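Local coordinates for protein probable acylphosphatase (Bacillus subtilis, PDB 3BR8) that catalyses the hydrolysis of acyl phosphates to a carboxylate and free phosphate, at residues 11-16 with 34-39. Numbering follows the deposited sequence.
Sequences RVQGVG and VKNRDD. With PO4 (phosphate ion), chain B.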
ATOM      1  N   ARG A  11      -4.624 -10.100  -9.633  1.00 15.70           N
ATOM      2  CA  ARG A  11      -5.202 -11.049  -8.695  1.00 15.42           C
ATOM      3  C   ARG A  11      -4.709 -10.640  -7.320  1.00 13.52           C
ATOM      4  O   ARG A  11      -3.686 -11.137  -6.834  1.00 13.28           O
ATOM      5  CB  ARG A  11      -4.753 -12.468  -9.027  1.00 16.82           C
ATOM      6  CG  ARG A  11      -5.474 -13.547  -8.223  1.00 19.25           C
ATOM      7  CD  ARG A  11      -4.718 -14.879  -8.233  1.00 22.10           C
ATOM      8  NE  ARG A  11      -4.420 -15.331  -9.592  1.00 24.28           N
ATOM      9  CZ  ARG A  11      -3.200 -15.542 -10.087  1.00 24.17           C
ATOM     10  NH1 ARG A  11      -2.113 -15.371  -9.341  1.00 22.72           N
ATOM     11  NH2 ARG A  11      -3.072 -15.949 -11.345  1.00 26.96           N
ATOM     12  N   VAL A  12      -5.431  -9.710  -6.705  1.00 11.76           N
ATOM     13  CA  VAL A  12      -4.936  -9.045  -5.502  1.00 10.79           C
ATOM     14  C   VAL A  12      -5.923  -9.004  -4.335  1.00 10.21           C
ATOM     15  O   VAL A  12      -5.697  -8.277  -3.363  1.00  9.63           O
ATOM     16  CB  VAL A  12      -4.351  -7.630  -5.822  1.00 10.64           C
ATOM     17  CG1 VAL A  12      -3.088  -7.763  -6.676  1.00 12.56           C
ATOM     18  CG2 VAL A  12      -5.387  -6.734  -6.514  1.00 12.38           C
ATOM     19  N   GLN A  13      -7.006  -9.777  -4.434  1.00 10.24           N
ATOM     20  CA  GLN A  13      -7.947  -9.936  -3.316  1.00  9.84           C
ATOM     21  C   GLN A  13      -8.168 -11.408  -2.986  1.00 10.16           C
ATOM     22  O   GLN A  13      -8.027 -12.265  -3.853  1.00 10.48           O
ATOM     23  CB  GLN A  13      -9.279  -9.242  -3.597  1.00 10.98           C
ATOM     24  CG  GLN A  13      -9.127  -7.738  -3.735  1.00 10.31           C
ATOM     25  CD  GLN A  13     -10.438  -6.976  -3.785  1.00 12.57           C
ATOM     26  OE1 GLN A  13     -10.446  -5.752  -3.938  1.00 13.33           O
ATOM     27  NE2 GLN A  13     -11.546  -7.682  -3.632  1.00 13.35           N
ATOM     28  N   GLY A  14      -8.502 -11.694  -1.730  1.00 10.11           N
ATOM     29  CA  GLY A  14      -8.650 -13.072  -1.273  1.00 10.09           C
ATOM     30  C   GLY A  14      -7.339 -13.829  -1.277  1.00  9.94           C
ATOM     31  O   GLY A  14      -7.333 -15.060  -1.359  1.00 10.70           O
ATOM     32  N   VAL A  15      -6.228 -13.092  -1.179  1.00  9.28           N
ATOM     33  CA  VAL A  15      -4.884 -13.683  -1.225  1.00  8.99           C
ATOM     34  C   VAL A  15      -3.980 -13.185  -0.093  1.00  8.88           C
ATOM     35  O   VAL A  15      -2.756 -13.277  -0.194  1.00  9.62           O
ATOM     36  CB  VAL A  15      -4.171 -13.430  -2.594  1.00  9.42           C
ATOM     37  CG1 VAL A  15      -4.801 -14.270  -3.710  1.00 10.31           C
ATOM     38  CG2 VAL A  15      -4.195 -11.942  -2.958  1.00  9.78           C
ATOM     39  N   GLY A  16      -4.578 -12.674   0.982  1.00  8.96           N
ATOM     40  CA  GLY A  16      -3.800 -12.131   2.090  1.00  8.52           C
ATOM     41  C   GLY A  16      -2.987 -10.896   1.718  1.00  7.94           C
ATOM     42  O   GLY A  16      -1.943 -10.605   2.328  1.00  7.67           O
ATOM     43  N   VAL A  34      -4.662   0.339   4.037  1.00  7.12           N
ATOM     44  CA  VAL A  34      -4.904  -0.501   2.880  1.00  7.08           C
ATOM     45  C   VAL A  34      -6.374  -0.941   2.932  1.00  7.59           C
ATOM     46  O   VAL A  34      -6.927  -1.200   4.011  1.00  8.66           O
ATOM     47  CB  VAL A  34      -3.921  -1.710   2.832  1.00  7.03           C
ATOM     48  CG1 VAL A  34      -4.071  -2.612   4.063  1.00  7.80           C
ATOM     49  CG2 VAL A  34      -4.096  -2.505   1.548  1.00  6.74           C
ATOM     50  N   LYS A  35      -7.008  -1.016   1.764  1.00  7.70           N
ATOM     51  CA  LYS A  35      -8.444  -1.279   1.686  1.00  9.21           C
ATOM     52  C   LYS A  35      -8.784  -1.962   0.368  1.00  9.56           C
ATOM     53  O   LYS A  35      -8.313  -1.540  -0.685  1.00  9.81           O
ATOM     54  CB  LYS A  35      -9.215   0.043   1.793  1.00  9.95           C
ATOM     55  CG  LYS A  35     -10.728  -0.049   1.624  1.00 11.32           C
ATOM     56  CD  LYS A  35     -11.346   1.320   1.822  1.00 12.69           C
ATOM     57  CE  LYS A  35     -12.796   1.366   1.386  1.00 14.99           C
ATOM     58  NZ  LYS A  35     -13.382   2.737   1.598  1.00 16.90           N
ATOM     59  N   ASN A  36      -9.613  -2.999   0.431  1.00 11.22           N
ATOM     60  CA  ASN A  36     -10.138  -3.613  -0.774  1.00 12.82           C
ATOM     61  C   ASN A  36     -11.249  -2.761  -1.387  1.00 15.11           C
ATOM     62  O   ASN A  36     -12.149  -2.302  -0.678  1.00 16.17           O
ATOM     63  CB  ASN A  36     -10.695  -5.004  -0.470  1.00 12.84           C
ATOM     64  CG  ASN A  36      -9.617  -6.064  -0.362  1.00 11.82           C
ATOM     65  OD1 ASN A  36      -8.446  -5.834  -0.667  1.00 11.62           O
ATOM     66  ND2 ASN A  36     -10.022  -7.252   0.063  1.00 11.37           N
ATOM     67  N   ARG A  37     -11.170  -2.547  -2.700  1.00 11.16           N
ATOM     68  CA  ARG A  37     -12.247  -1.890  -3.449  1.00 14.37           C
ATOM     69  C   ARG A  37     -13.204  -2.952  -3.986  1.00 17.06           C
ATOM     70  O   ARG A  37     -12.801  -4.087  -4.245  1.00 16.97           O
ATOM     71  CB  ARG A  37     -11.689  -1.060  -4.613  1.00 14.77           C
ATOM     72  CG  ARG A  37     -10.630  -0.011  -4.254  1.00 14.81           C
ATOM     73  CD  ARG A  37     -11.102   1.047  -3.258  1.00 14.61           C
ATOM     74  NE  ARG A  37     -12.374   1.662  -3.646  1.00 14.54           N
ATOM     75  CZ  ARG A  37     -13.002   2.610  -2.951  1.00 14.97           C
ATOM     76  NH1 ARG A  37     -12.478   3.089  -1.830  1.00 12.99           N
ATOM     77  NH2 ARG A  37     -14.167   3.079  -3.377  1.00 15.81           N
ATOM     78  N   ASP A  38     -14.472  -2.596  -4.169  1.00 20.36           N
ATOM     79  CA  ASP A  38     -15.443  -3.593  -4.645  1.00 24.15           C
ATOM     80  C   ASP A  38     -15.299  -3.934  -6.141  1.00 25.18           C
ATOM     81  O   ASP A  38     -16.036  -4.774  -6.665  1.00 29.23           O
ATOM     82  CB  ASP A  38     -16.892  -3.228  -4.257  1.00 27.71           C
ATOM     83  CG  ASP A  38     -17.395  -1.953  -4.915  1.00 30.21           C
ATOM     84  OD1 ASP A  38     -16.702  -1.386  -5.785  1.00 30.27           O
ATOM     85  OD2 ASP A  38     -18.511  -1.522  -4.554  1.00 34.17           O
ATOM     86  N   ASP A  39     -14.342  -3.293  -6.810  1.00 23.24           N
ATOM     87  CA  ASP A  39     -14.018  -3.608  -8.206  1.00 24.27           C
ATOM     88  C   ASP A  39     -12.758  -4.473  -8.361  1.00 22.46           C
ATOM     89  O   ASP A  39     -12.253  -4.654  -9.471  1.00 23.58           O
ATOM     90  CB  ASP A  39     -13.915  -2.327  -9.047  1.00 24.75           C
ATOM     91  CG  ASP A  39     -12.859  -1.348  -8.528  1.00 21.66           C
ATOM     92  OD1 ASP A  39     -13.084  -0.127  -8.695  1.00 22.16           O
ATOM     93  OD2 ASP A  39     -11.812  -1.779  -7.984  1.00 20.55           O
TER
HETATM   94  P   PO4 B  92      -7.201 -10.188   1.066  1.00  9.35           P
HETATM   95  O1  PO4 B  92      -6.242 -10.168  -0.124  1.00  9.35           O
HETATM   96  O2  PO4 B  92      -7.107 -11.598   1.607  1.00 11.31           O
HETATM   97  O3  PO4 B  92      -8.592  -9.876   0.538  1.00 10.80           O
HETATM   98  O4  PO4 B  92      -6.683  -9.196   2.098  1.00  9.40           O
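Q13 and N36 reach toward each other from opposite directions and lay their amide groups face to face, the planes 12° apart. Followed outward, Q13 leaves the backbone with CG anti to its own carbonyl carbon (chi1 -64°) and then runs extended across to the other segment. Its CG lies 3.7 Å from N36 OD1, and its CD 3.6 Å from N36 CG, above the face of that amide. The far end of the amide overlies N36 CB and ND2, one of its corners lying beside the backbone oxygen of R37. A small, apolar alanine here would probably uncover one face of the N36 amide, leaving that catalytic group freer to turn.

The site is a worked example of anion binding by a loop's backbone N-H groups aided by a side chain from a neighbouring strand. N36 ND2 donates to phosphate O3 over 3.0 Å, at an N-H...O angle of 161°, and G14 N reaches the same oxygen at 2.9 Å. V15 N hydrogen-bonds to phosphate O1 at 3.1 Å, and G16 N to phosphate O2 at 2.8 Å. The ion, probably from the crystallisation liquor, is also held by F17 N and by NE of the other active-site residue, R18; it plausibly marks where the substrate's phosphoryl group sits.

Within the ferredoxin-like alpha/beta fold of acylphosphatases, the 11-16 loop links strand 2-9 to helix 17-27, with G16 as the N-cap, so the anion rests at the helix's N-terminal end. Strand 31-36 brings N36 alongside R18 of that helix and against V42 of strand 42-48.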